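Local coordinates for protein dehydrogenase (Sinorhizobium meliloti, PDB 3UOE) that probably acts as an oxidoreductase of the malate/L-lactate dehydrogenase (LDH2/MDH2) family, its exact substrate not established, at residues Leu129-Met140 against Ala282-Ile291. Residues are numbered along the deposited sequence; the frame is centred on the assembly and turned at random.
Sequences LAIAAIRNANHM and ANKGDLLILI
Leu129 lays CD1 against both Ile289 CG2 and Ile291 CG1, 3.8 Å from each, where strands 129-135 and 285-291 run antiparallel at 168°. Ala130, Ala132 and Ile134 form the hydrogen-bonded pairs with Leu290, Leu288 and Asp286, two N-H...O bonds apiece. Between them, on the face of Leu129, Ile131, with CG1 anti to the backbone N (chi1 -179°), thereby sends CD1 across to Ile289 CG1, 3.7 Å away; Ala133 CB meets Leu287 CD2 at 3.6 Å. On the other face Ile134 CG2 lies 3.5 Å from Asp286 OD1. At Asn136 the chain turns a corner, and water takes over: one molecule joins Asn136 N to Lys284 O, another Asn136 OD1 to Ala282 O. At Asn138 the backbone O receives Lys284 NZ at 2.7 Å, from above the carbonyl plane, the lysine chain bending at chi2 and chi4 to get there. Lys284 NZ also forms a salt bridge to Asp286 OD2, its hydrogen bond weak at 3.3 Å; Ser161 OG hydrogen-bonds the same oxygen. A methionine in place of Lys284 would probably leave Asn138 O without this donor and the buried Asp286 carboxylate without its nearby positive charge. Selenomethionine Met140 meets that carboxylate from the opposite direction, Met140 CE 3.5 Å from Asp286 OD1. Both strands are interior to a mixed sheet, flanked by strands 99-105 and 156-161; helix 109-127 packs on Ala132 and Leu290, while Leu129 and Ile131 touch Leu129 of the second subunit.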
loop_
_atom_site.group_PDB
_atom_site.type_symbol
_atom_site.label_atom_id
_atom_site.label_comp_id
_atom_site.label_asym_id
_atom_site.label_seq_id
_atom_site.Cartn_x
_atom_site.Cartn_y
_atom_site.Cartn_z
ATOM N N LEU A 129 9.878 1.264 15.302
ATOM C CA LEU A 129 8.957 1.788 14.296
ATOM C C LEU A 129 8.739 3.266 14.588
ATOM O O LEU A 129 8.552 3.655 15.741
ATOM C CB LEU A 129 7.628 1.029 14.351
ATOM C CG LEU A 129 6.354 1.610 13.727
ATOM C CD1 LEU A 129 6.250 1.316 12.230
ATOM C CD2 LEU A 129 5.111 1.068 14.449
ATOM N N ALA A 130 8.776 4.090 13.550
ATOM C CA ALA A 130 8.534 5.515 13.712
ATOM C C ALA A 130 7.932 6.111 12.452
ATOM O O ALA A 130 8.106 5.587 11.353
ATOM C CB ALA A 130 9.815 6.242 14.082
ATOM N N ILE A 131 7.226 7.216 12.618
ATOM C CA ILE A 131 6.603 7.873 11.488
ATOM C C ILE A 131 6.821 9.377 11.532
ATOM O O ILE A 131 6.741 9.993 12.591
ATOM C CB ILE A 131 5.086 7.593 11.451
ATOM C CG1 ILE A 131 4.446 8.272 10.236
ATOM C CG2 ILE A 131 4.431 8.048 12.767
ATOM C CD1 ILE A 131 3.079 7.689 9.841
ATOM N N ALA A 132 7.106 9.954 10.373
ATOM C CA ALA A 132 7.107 11.393 10.211
ATOM C C ALA A 132 5.981 11.814 9.257
ATOM O O ALA A 132 5.857 11.300 8.132
ATOM C CB ALA A 132 8.473 11.883 9.715
ATOM N N ALA A 133 5.145 12.731 9.731
ATOM C CA ALA A 133 4.007 13.207 8.966
ATOM C C ALA A 133 4.229 14.669 8.620
ATOM O O ALA A 133 4.219 15.533 9.499
ATOM C CB ALA A 133 2.716 13.022 9.757
ATOM N N ILE A 134 4.416 14.929 7.329
ATOM C CA ILE A 134 4.843 16.234 6.831
ATOM C C ILE A 134 3.716 17.004 6.167
ATOM O O ILE A 134 2.960 16.452 5.370
ATOM C CB ILE A 134 5.971 16.079 5.773
ATOM C CG1 ILE A 134 7.149 15.283 6.339
ATOM C CG2 ILE A 134 6.418 17.437 5.250
ATOM C CD1 ILE A 134 7.986 14.614 5.263
ATOM N N ARG A 135 3.620 18.287 6.494
ATOM C CA ARG A 135 2.696 19.196 5.834
ATOM C C ARG A 135 3.493 20.414 5.392
ATOM O O ARG A 135 4.650 20.570 5.778
ATOM C CB ARG A 135 1.564 19.616 6.783
ATOM C CG ARG A 135 2.014 20.511 7.934
ATOM C CD ARG A 135 0.967 20.579 9.039
ATOM N NE ARG A 135 1.338 21.511 10.099
ATOM C CZ ARG A 135 2.076 21.196 11.165
ATOM N NH1 ARG A 135 2.540 19.959 11.328
ATOM N NH2 ARG A 135 2.362 22.127 12.071
ATOM N N ASN A 136 2.883 21.264 4.572
ATOM C CA ASN A 136 3.486 22.539 4.196
ATOM C C ASN A 136 4.900 22.375 3.638
ATOM O O ASN A 136 5.805 23.156 3.960
ATOM C CB ASN A 136 3.473 23.494 5.399
ATOM C CG ASN A 136 3.655 24.956 5.004
ATOM O OD1 ASN A 136 3.304 25.368 3.901
ATOM N ND2 ASN A 136 4.198 25.749 5.923
ATOM N N ALA A 137 5.081 21.348 2.810
ATOM C CA ALA A 137 6.315 21.147 2.047
ATOM C C ALA A 137 6.007 21.056 0.552
ATOM O O ALA A 137 4.912 20.678 0.166
ATOM C CB ALA A 137 7.039 19.888 2.511
ATOM N N ASN A 138 6.982 21.390 -0.285
ATOM C CA ASN A 138 6.808 21.292 -1.720
ATOM C C ASN A 138 6.982 19.876 -2.239
ATOM O O ASN A 138 7.236 18.939 -1.490
ATOM C CB ASN A 138 7.758 22.232 -2.474
ATOM C CG ASN A 138 7.305 23.678 -2.426
ATOM O OD1 ASN A 138 6.651 24.170 -3.355
ATOM N ND2 ASN A 138 7.641 24.368 -1.338
ATOM N N HIS A 139 6.848 19.752 -3.550
ATOM C CA HIS A 139 6.734 18.470 -4.222
ATOM C C HIS A 139 7.952 17.604 -3.946
ATOM O O HIS A 139 9.086 18.085 -3.977
ATOM C CB HIS A 139 6.552 18.706 -5.725
ATOM C CG HIS A 139 6.150 17.485 -6.487
ATOM N ND1 HIS A 139 7.046 16.736 -7.217
ATOM C CD2 HIS A 139 4.945 16.889 -6.647
ATOM C CE1 HIS A 139 6.412 15.729 -7.786
ATOM N NE2 HIS A 139 5.139 15.793 -7.450
HETATM N N MSE A 140 7.699 16.325 -3.682
HETATM C CA MSE A 140 8.722 15.383 -3.239
HETATM C C MSE A 140 9.503 14.757 -4.384
HETATM O O MSE A 140 10.548 14.137 -4.176
HETATM C CB MSE A 140 8.061 14.259 -2.440
HETATM C CG MSE A 140 7.549 14.715 -1.106
HETATM SE SE MSE A 140 9.065 15.257 -0.009
HETATM C CE MSE A 140 8.123 16.544 1.155
ATOM N N ALA A 282 1.869 25.138 -1.248
ATOM C CA ALA A 282 1.796 23.690 -1.375
ATOM C C ALA A 282 1.139 23.143 -0.103
ATOM O O ALA A 282 1.659 23.335 0.990
ATOM C CB ALA A 282 3.178 23.113 -1.580
ATOM N N ASN A 283 -0.023 22.507 -0.234
ATOM C CA ASN A 283 -0.783 22.067 0.945
ATOM C C ASN A 283 -1.156 20.582 0.919
ATOM O O ASN A 283 -2.137 20.163 1.535
ATOM C CB ASN A 283 -2.042 22.924 1.134
ATOM C CG ASN A 283 -2.973 22.856 -0.060
ATOM O OD1 ASN A 283 -2.576 22.422 -1.135
ATOM N ND2 ASN A 283 -4.222 23.269 0.127
ATOM N N LYS A 284 -0.371 19.802 0.178
ATOM C CA LYS A 284 -0.477 18.351 0.181
ATOM C C LYS A 284 0.309 17.810 1.388
ATOM O O LYS A 284 0.937 18.585 2.126
ATOM C CB LYS A 284 0.045 17.777 -1.148
ATOM C CG LYS A 284 1.502 17.343 -1.150
ATOM C CD LYS A 284 2.456 18.479 -0.940
ATOM C CE LYS A 284 3.780 17.986 -0.333
ATOM N NZ LYS A 284 4.790 17.703 -1.361
ATOM N N GLY A 285 0.261 16.501 1.611
ATOM C CA GLY A 285 0.970 15.904 2.730
ATOM C C GLY A 285 1.859 14.751 2.301
ATOM O O GLY A 285 1.747 14.254 1.182
ATOM N N ASP A 286 2.750 14.334 3.200
ATOM C CA ASP A 286 3.650 13.208 2.964
ATOM C C ASP A 286 3.818 12.445 4.263
ATOM O O ASP A 286 3.788 13.031 5.340
ATOM C CB ASP A 286 5.028 13.668 2.482
ATOM C CG ASP A 286 4.975 14.987 1.734
ATOM O OD1 ASP A 286 4.924 16.040 2.403
ATOM O OD2 ASP A 286 4.977 14.969 0.483
ATOM N N LEU A 287 3.984 11.135 4.134
ATOM C CA LEU A 287 4.212 10.254 5.250
ATOM C C LEU A 287 5.458 9.434 4.973
ATOM O O LEU A 287 5.662 8.943 3.855
ATOM C CB LEU A 287 3.033 9.306 5.453
ATOM C CG LEU A 287 1.686 9.896 5.847
ATOM C CD1 LEU A 287 0.610 8.802 5.925
ATOM C CD2 LEU A 287 1.798 10.675 7.162
ATOM N N LEU A 288 6.285 9.302 6.004
ATOM C CA LEU A 288 7.437 8.423 5.981
ATOM C C LEU A 288 7.352 7.486 7.187
ATOM O O LEU A 288 7.264 7.930 8.324
ATOM C CB LEU A 288 8.734 9.234 6.037
ATOM C CG LEU A 288 10.002 8.392 6.215
ATOM C CD1 LEU A 288 10.280 7.550 4.970
ATOM C CD2 LEU A 288 11.201 9.263 6.556
ATOM N N ILE A 289 7.340 6.187 6.928
ATOM C CA ILE A 289 7.365 5.211 8.001
ATOM C C ILE A 289 8.644 4.411 7.900
ATOM O O ILE A 289 8.914 3.794 6.870
ATOM C CB ILE A 289 6.190 4.241 7.915
ATOM C CG1 ILE A 289 4.886 4.971 8.205
ATOM C CG2 ILE A 289 6.384 3.081 8.890
ATOM C CD1 ILE A 289 3.697 4.351 7.518
ATOM N N LEU A 290 9.437 4.441 8.963
ATOM C CA LEU A 290 10.654 3.646 9.028
ATOM C C LEU A 290 10.469 2.490 9.997
ATOM O O LEU A 290 9.770 2.612 11.006
ATOM C CB LEU A 290 11.848 4.498 9.458
ATOM C CG LEU A 290 12.287 5.584 8.479
ATOM C CD1 LEU A 290 13.337 6.474 9.140
ATOM C CD2 LEU A 290 12.826 4.957 7.184
ATOM N N ILE A 291 11.097 1.368 9.673
ATOM C CA ILE A 291 11.066 0.189 10.521
ATOM C C ILE A 291 12.440 -0.466 10.534
ATOM O O ILE A 291 13.022 -0.732 9.479
ATOM C CB ILE A 291 10.042 -0.836 10.007
ATOM C CG1 ILE A 291 8.689 -0.158 9.749
ATOM C CG2 ILE A 291 9.918 -2.006 10.978
ATOM C CD1 ILE A 291 7.596 -1.130 9.308
HETATM O O HOH W 1 0.408 20.646 3.759
HETATM O O HOH W 2 3.863 24.928 1.403
HETATM O O HOH W 3 4.985 15.216 -3.469
#